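Local coordinates for protein alginate lyase (PDB 6KCW) that cleaves the polysaccharide alginate as a bacterial lyase of polysaccharide lyase family 36, by an unusual mechanism in which one side chain serves as both base and acid, at residues S82-F94 and Y221-L235. Numbering follows the deposited sequence.
With CA (calcium ion), chain C; PO4 (phosphate ion), chain B.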
loop_
_atom_site.group_PDB
_atom_site.type_symbol
_atom_site.label_atom_id
_atom_site.label_comp_id
_atom_site.label_asym_id
_atom_site.label_seq_id
_atom_site.Cartn_x
_atom_site.Cartn_y
_atom_site.Cartn_z
ATOM N N SER A 82 -7.987 -17.316 5.710
ATOM C CA SER A 82 -8.755 -18.407 5.123
ATOM C C SER A 82 -10.219 -18.030 4.942
ATOM O O SER A 82 -10.817 -18.317 3.898
ATOM C CB SER A 82 -8.627 -19.652 6.004
ATOM O OG SER A 82 -9.055 -20.807 5.310
ATOM N N GLN A 83 -10.818 -17.406 5.952
ATOM C CA GLN A 83 -12.197 -16.937 5.882
ATOM C C GLN A 83 -12.265 -15.420 5.838
ATOM O O GLN A 83 -13.126 -14.812 6.471
ATOM C CB GLN A 83 -13.019 -17.438 7.065
ATOM C CG GLN A 83 -13.443 -18.872 6.965
ATOM C CD GLN A 83 -12.629 -19.729 7.876
ATOM O OE1 GLN A 83 -12.684 -19.577 9.102
ATOM N NE2 GLN A 83 -11.841 -20.627 7.295
ATOM N N PHE A 84 -11.342 -14.794 5.120
ATOM C CA PHE A 84 -11.388 -13.349 4.986
ATOM C C PHE A 84 -12.710 -12.934 4.349
ATOM O O PHE A 84 -13.210 -13.589 3.432
ATOM C CB PHE A 84 -10.206 -12.866 4.151
ATOM C CG PHE A 84 -10.057 -11.377 4.123
ATOM C CD1 PHE A 84 -9.318 -10.730 5.094
ATOM C CD2 PHE A 84 -10.659 -10.624 3.121
ATOM C CE1 PHE A 84 -9.177 -9.359 5.076
ATOM C CE2 PHE A 84 -10.518 -9.256 3.090
ATOM C CZ PHE A 84 -9.777 -8.616 4.071
ATOM N N ASP A 85 -13.298 -11.862 4.856
ATOM C CA ASP A 85 -14.562 -11.359 4.324
ATOM C C ASP A 85 -14.225 -10.242 3.349
ATOM O O ASP A 85 -13.897 -9.122 3.754
ATOM C CB ASP A 85 -15.491 -10.887 5.442
ATOM C CG ASP A 85 -16.833 -10.376 4.918
ATOM O OD1 ASP A 85 -17.173 -10.638 3.734
ATOM O OD2 ASP A 85 -17.549 -9.705 5.695
ATOM N N TRP A 86 -14.316 -10.554 2.054
ATOM C CA TRP A 86 -13.941 -9.591 1.023
ATOM C C TRP A 86 -14.633 -8.253 1.233
ATOM O O TRP A 86 -13.994 -7.197 1.192
ATOM C CB TRP A 86 -14.293 -10.134 -0.358
ATOM C CG TRP A 86 -13.535 -11.338 -0.814
ATOM C CD1 TRP A 86 -14.067 -12.483 -1.324
ATOM C CD2 TRP A 86 -12.111 -11.500 -0.860
ATOM N NE1 TRP A 86 -13.072 -13.347 -1.677
ATOM C CE2 TRP A 86 -11.858 -12.772 -1.401
ATOM C CE3 TRP A 86 -11.026 -10.693 -0.497
ATOM C CZ2 TRP A 86 -10.563 -13.263 -1.587
ATOM C CZ3 TRP A 86 -9.746 -11.179 -0.674
ATOM C CH2 TRP A 86 -9.523 -12.454 -1.214
ATOM N N SER A 87 -15.945 -8.289 1.460
ATOM C CA SER A 87 -16.792 -7.094 1.594
ATOM C C SER A 87 -16.602 -6.243 0.335
ATOM O O SER A 87 -16.626 -6.799 -0.771
ATOM C CB SER A 87 -16.496 -6.400 2.911
ATOM O OG SER A 87 -17.299 -5.263 3.026
ATOM N N ARG A 88 -16.421 -4.921 0.446
ATOM C CA ARG A 88 -16.290 -4.106 -0.761
ATOM C C ARG A 88 -14.843 -3.968 -1.214
ATOM O O ARG A 88 -14.575 -3.962 -2.418
ATOM C CB ARG A 88 -16.907 -2.718 -0.555
ATOM C CG ARG A 88 -16.700 -1.737 -1.719
ATOM C CD ARG A 88 -17.691 -2.027 -2.854
ATOM N NE ARG A 88 -17.742 -0.955 -3.814
ATOM C CZ ARG A 88 -17.969 -1.142 -5.107
ATOM N NH1 ARG A 88 -18.124 -2.369 -5.587
ATOM N NH2 ARG A 88 -18.019 -0.101 -5.947
ATOM N N GLY A 89 -13.902 -3.884 -0.283
ATOM C CA GLY A 89 -12.500 -3.777 -0.613
ATOM C C GLY A 89 -11.803 -2.868 0.368
ATOM O O GLY A 89 -12.369 -2.451 1.372
ATOM N N GLY A 90 -10.552 -2.554 0.073
ATOM C CA GLY A 90 -9.791 -1.677 0.933
ATOM C C GLY A 90 -8.349 -1.647 0.475
ATOM O O GLY A 90 -7.999 -2.227 -0.553
ATOM N N LYS A 91 -7.520 -0.980 1.274
ATOM C CA LYS A 91 -6.093 -0.854 1.002
ATOM C C LYS A 91 -5.320 -2.025 1.622
ATOM O O LYS A 91 -5.691 -2.557 2.673
ATOM C CB LYS A 91 -5.564 0.486 1.539
ATOM C CG LYS A 91 -5.869 1.733 0.675
ATOM C CD LYS A 91 -7.374 1.950 0.454
ATOM C CE LYS A 91 -7.710 3.296 -0.174
ATOM N NZ LYS A 91 -9.139 3.274 -0.580
ATOM N N VAL A 92 -4.226 -2.414 0.966
ATOM C CA VAL A 92 -3.442 -3.579 1.370
ATOM C C VAL A 92 -1.985 -3.339 0.993
ATOM O O VAL A 92 -1.686 -2.687 -0.003
ATOM C CB VAL A 92 -3.992 -4.873 0.713
ATOM C CG1 VAL A 92 -3.906 -4.793 -0.811
ATOM C CG2 VAL A 92 -3.270 -6.109 1.234
ATOM N N GLY A 93 -1.074 -3.855 1.813
ATOM C CA GLY A 93 0.333 -3.911 1.453
ATOM C C GLY A 93 1.056 -2.571 1.483
ATOM O O GLY A 93 0.561 -1.560 1.952
ATOM N N PHE A 94 2.260 -2.594 0.928
ATOM C CA PHE A 94 3.227 -1.517 1.062
ATOM C C PHE A 94 3.326 -0.730 -0.236
ATOM O O PHE A 94 3.497 -1.313 -1.309
ATOM C CB PHE A 94 4.592 -2.088 1.452
ATOM C CG PHE A 94 4.609 -2.701 2.832
ATOM C CD1 PHE A 94 4.159 -3.991 3.035
ATOM C CD2 PHE A 94 5.057 -1.970 3.922
ATOM C CE1 PHE A 94 4.168 -4.550 4.304
ATOM C CE2 PHE A 94 5.072 -2.519 5.192
ATOM C CZ PHE A 94 4.620 -3.806 5.391
ATOM N N TYR A 221 -20.816 1.107 4.064
ATOM C CA TYR A 221 -21.077 -0.136 3.366
ATOM C C TYR A 221 -19.794 -0.854 2.944
ATOM O O TYR A 221 -19.870 -1.988 2.464
ATOM C CB TYR A 221 -21.977 0.129 2.155
ATOM C CG TYR A 221 -21.376 1.015 1.062
ATOM C CD1 TYR A 221 -20.458 0.509 0.133
ATOM C CD2 TYR A 221 -21.761 2.335 0.935
ATOM C CE1 TYR A 221 -19.930 1.316 -0.861
ATOM C CE2 TYR A 221 -21.243 3.137 -0.060
ATOM C CZ TYR A 221 -20.328 2.633 -0.943
ATOM O OH TYR A 221 -19.829 3.466 -1.920
ATOM N N TRP A 222 -18.631 -0.208 3.084
ATOM C CA TRP A 222 -17.329 -0.843 2.940
ATOM C C TRP A 222 -16.955 -1.692 4.152
ATOM O O TRP A 222 -15.951 -2.420 4.097
ATOM C CB TRP A 222 -16.241 0.215 2.736
ATOM C CG TRP A 222 -16.252 0.911 1.420
ATOM C CD1 TRP A 222 -17.084 1.921 1.027
ATOM C CD2 TRP A 222 -15.351 0.689 0.331
ATOM N NE1 TRP A 222 -16.767 2.327 -0.253
ATOM C CE2 TRP A 222 -15.710 1.581 -0.702
ATOM C CE3 TRP A 222 -14.286 -0.189 0.118
ATOM C CZ2 TRP A 222 -15.037 1.622 -1.915
ATOM C CZ3 TRP A 222 -13.625 -0.144 -1.089
ATOM C CH2 TRP A 222 -14.000 0.756 -2.087
ATOM N N GLN A 223 -17.716 -1.596 5.240
ATOM C CA GLN A 223 -17.420 -2.365 6.437
ATOM C C GLN A 223 -17.756 -3.838 6.243
ATOM O O GLN A 223 -18.491 -4.231 5.333
ATOM C CB GLN A 223 -18.204 -1.840 7.639
ATOM C CG GLN A 223 -17.615 -0.599 8.275
ATOM C CD GLN A 223 -18.599 0.109 9.182
ATOM O OE1 GLN A 223 -19.692 -0.390 9.428
ATOM N NE2 GLN A 223 -18.215 1.283 9.679
ATOM N N SER A 224 -17.213 -4.649 7.137
ATOM C CA SER A 224 -17.518 -6.055 7.247
ATOM C C SER A 224 -18.080 -6.343 8.633
ATOM O O SER A 224 -17.676 -5.709 9.614
ATOM C CB SER A 224 -16.261 -6.903 7.015
ATOM O OG SER A 224 -16.411 -8.201 7.545
ATOM N N PRO A 225 -19.009 -7.291 8.750
ATOM C CA PRO A 225 -19.551 -7.645 10.069
ATOM C C PRO A 225 -18.652 -8.539 10.921
ATOM O O PRO A 225 -18.998 -8.790 12.082
ATOM C CB PRO A 225 -20.862 -8.362 9.710
ATOM C CG PRO A 225 -20.601 -8.969 8.382
ATOM C CD PRO A 225 -19.708 -7.985 7.654
ATOM N N VAL A 226 -17.507 -9.017 10.411
ATOM C CA VAL A 226 -16.621 -9.889 11.176
ATOM C C VAL A 226 -15.203 -9.326 11.184
ATOM O O VAL A 226 -14.805 -8.552 10.309
ATOM C CB VAL A 226 -16.592 -11.337 10.630
ATOM C CG1 VAL A 226 -17.942 -12.009 10.810
ATOM C CG2 VAL A 226 -16.162 -11.350 9.166
ATOM N N ASP A 227 -14.436 -9.738 12.195
ATOM C CA ASP A 227 -13.003 -9.489 12.184
ATOM C C ASP A 227 -12.378 -10.325 11.078
ATOM O O ASP A 227 -12.749 -11.483 10.879
ATOM C CB ASP A 227 -12.371 -9.841 13.536
ATOM C CG ASP A 227 -12.852 -8.939 14.685
ATOM O OD1 ASP A 227 -13.334 -7.821 14.428
ATOM O OD2 ASP A 227 -12.734 -9.346 15.860
ATOM N N SER A 228 -11.449 -9.725 10.333
ATOM C CA SER A 228 -10.744 -10.412 9.258
ATOM C C SER A 228 -9.257 -10.097 9.338
ATOM O O SER A 228 -8.843 -9.110 9.954
ATOM C CB SER A 228 -11.295 -10.031 7.884
ATOM O OG SER A 228 -12.420 -10.825 7.555
ATOM N N TYR A 229 -8.451 -10.946 8.701
ATOM C CA TYR A 229 -7.009 -10.913 8.886
ATOM C C TYR A 229 -6.286 -10.928 7.542
ATOM O O TYR A 229 -6.759 -11.529 6.570
ATOM C CB TYR A 229 -6.560 -12.094 9.768
ATOM C CG TYR A 229 -7.297 -12.140 11.107
ATOM C CD1 TYR A 229 -6.816 -11.453 12.217
ATOM C CD2 TYR A 229 -8.482 -12.860 11.244
ATOM C CE1 TYR A 229 -7.489 -11.493 13.436
ATOM C CE2 TYR A 229 -9.169 -12.897 12.453
ATOM C CZ TYR A 229 -8.671 -12.213 13.544
ATOM O OH TYR A 229 -9.358 -12.260 14.738
ATOM N N ILE A 230 -5.152 -10.231 7.493
ATOM C CA ILE A 230 -4.262 -10.212 6.340
ATOM C C ILE A 230 -2.846 -10.447 6.849
ATOM O O ILE A 230 -2.458 -9.923 7.900
ATOM C CB ILE A 230 -4.365 -8.873 5.567
ATOM C CG1 ILE A 230 -5.782 -8.668 5.023
ATOM C CG2 ILE A 230 -3.337 -8.800 4.441
ATOM C CD1 ILE A 230 -6.102 -7.242 4.683
ATOM N N TYR A 231 -2.073 -11.244 6.121
ATOM C CA TYR A 231 -0.728 -11.604 6.544
ATOM C C TYR A 231 0.294 -11.112 5.528
ATOM O O TYR A 231 0.174 -11.395 4.332
ATOM C CB TYR A 231 -0.607 -13.112 6.715
ATOM C CG TYR A 231 -1.632 -13.747 7.634
ATOM C CD1 TYR A 231 -2.897 -14.090 7.168
ATOM C CD2 TYR A 231 -1.326 -14.031 8.957
ATOM C CE1 TYR A 231 -3.825 -14.692 7.999
ATOM C CE2 TYR A 231 -2.248 -14.634 9.790
ATOM C CZ TYR A 231 -3.488 -14.959 9.302
ATOM O OH TYR A 231 -4.402 -15.550 10.127
ATOM N N TYR A 232 1.304 -10.395 6.010
ATOM C CA TYR A 232 2.426 -9.940 5.203
ATOM C C TYR A 232 3.711 -10.654 5.619
ATOM O O TYR A 232 3.851 -11.128 6.752
ATOM C CB TYR A 232 2.603 -8.419 5.329
ATOM C CG TYR A 232 1.339 -7.627 5.047
ATOM C CD1 TYR A 232 0.916 -7.395 3.740
ATOM C CD2 TYR A 232 0.570 -7.103 6.084
ATOM C CE1 TYR A 232 -0.236 -6.668 3.479
ATOM C CE2 TYR A 232 -0.580 -6.394 5.828
ATOM C CZ TYR A 232 -0.976 -6.176 4.520
ATOM O OH TYR A 232 -2.119 -5.465 4.252
ATOM N N ASP A 233 4.667 -10.706 4.692
ATOM C CA ASP A 233 5.948 -11.345 4.958
ATOM C C ASP A 233 6.994 -10.823 3.980
ATOM O O ASP A 233 6.670 -10.347 2.884
ATOM C CB ASP A 233 5.839 -12.869 4.841
ATOM C CG ASP A 233 6.879 -13.596 5.668
ATOM O OD1 ASP A 233 7.869 -12.947 6.076
ATOM O OD2 ASP A 233 6.696 -14.813 5.908
ATOM N N ASN A 234 8.259 -10.914 4.402
ATOM C CA ASN A 234 9.405 -10.804 3.502
ATOM C C ASN A 234 9.483 -9.438 2.824
ATOM O O ASN A 234 9.675 -9.338 1.608
ATOM C CB ASN A 234 9.373 -11.923 2.459
ATOM C CG ASN A 234 9.481 -13.301 3.086
ATOM O OD1 ASN A 234 10.348 -13.539 3.920
ATOM N ND2 ASN A 234 8.592 -14.208 2.698
ATOM N N LEU A 235 9.368 -8.376 3.622
ATOM C CA LEU A 235 9.402 -7.018 3.100
ATOM C C LEU A 235 10.834 -6.609 2.790
ATOM O O LEU A 235 11.689 -6.608 3.679
ATOM C CB LEU A 235 8.792 -6.042 4.104
ATOM C CG LEU A 235 8.975 -4.575 3.687
ATOM C CD1 LEU A 235 8.150 -4.233 2.443
ATOM C CD2 LEU A 235 8.651 -3.636 4.823
HETATM CA CA CA C . 8.624 -14.622 7.741
HETATM P P PO4 B . -9.162 7.107 -0.586
HETATM O O1 PO4 B . -8.051 6.837 0.397
HETATM O O2 PO4 B . -10.125 8.107 0.017
HETATM O O3 PO4 B . -9.969 5.856 -0.853
HETATM O O4 PO4 B . -8.577 7.704 -1.875
HETATM O O HOH W 1 -14.327 -3.976 2.803
HETATM O O HOH W 2 8.587 -16.742 7.934
HETATM O O HOH W 3 10.361 -15.063 5.761
#
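R88 lies across the indole of W222, which the 3-10 segment 221-222 packs against the loop leading into strand 89-92. In this concanavalin-like β-sandwich strand 89-92 belongs to one sheet, strand 228-241 to the other. R88 CG sits over one indole face, 3.3 Å from the centroid of the six-membered ring, a CH-pi contact. The chain bends at chi2 (79°). The guanidinium, turned 59° from the indole plane, is at most a weak cation-pi partner. Were W222 an alanine, R88 CB and CG would probably lose the face they rest on and a gap open beside G89, whose O approaches the indole edge. Beside this pair, S87 OG bonds to Q223 O from above the carbonyl plane, and S224 OG donates to D85 OD2 (2.6 Å) while accepting from V226 N in an ST turn. D85 N separately donates to S228 OG.

Between the sheets, F84 CE1 meets I230 CG1 at 3.5 Å, and the edge of F94 points at the face of Y232, with L235 CD1 over a face of F94. D233, its CB directed away from segment 82-94, binds calcium with both carboxylate oxygens, alongside N9, N11 and G43. Y232 OH, also bonded to T213, accepts from G93 N at 3.1 Å, with an N-H...O angle of 164°.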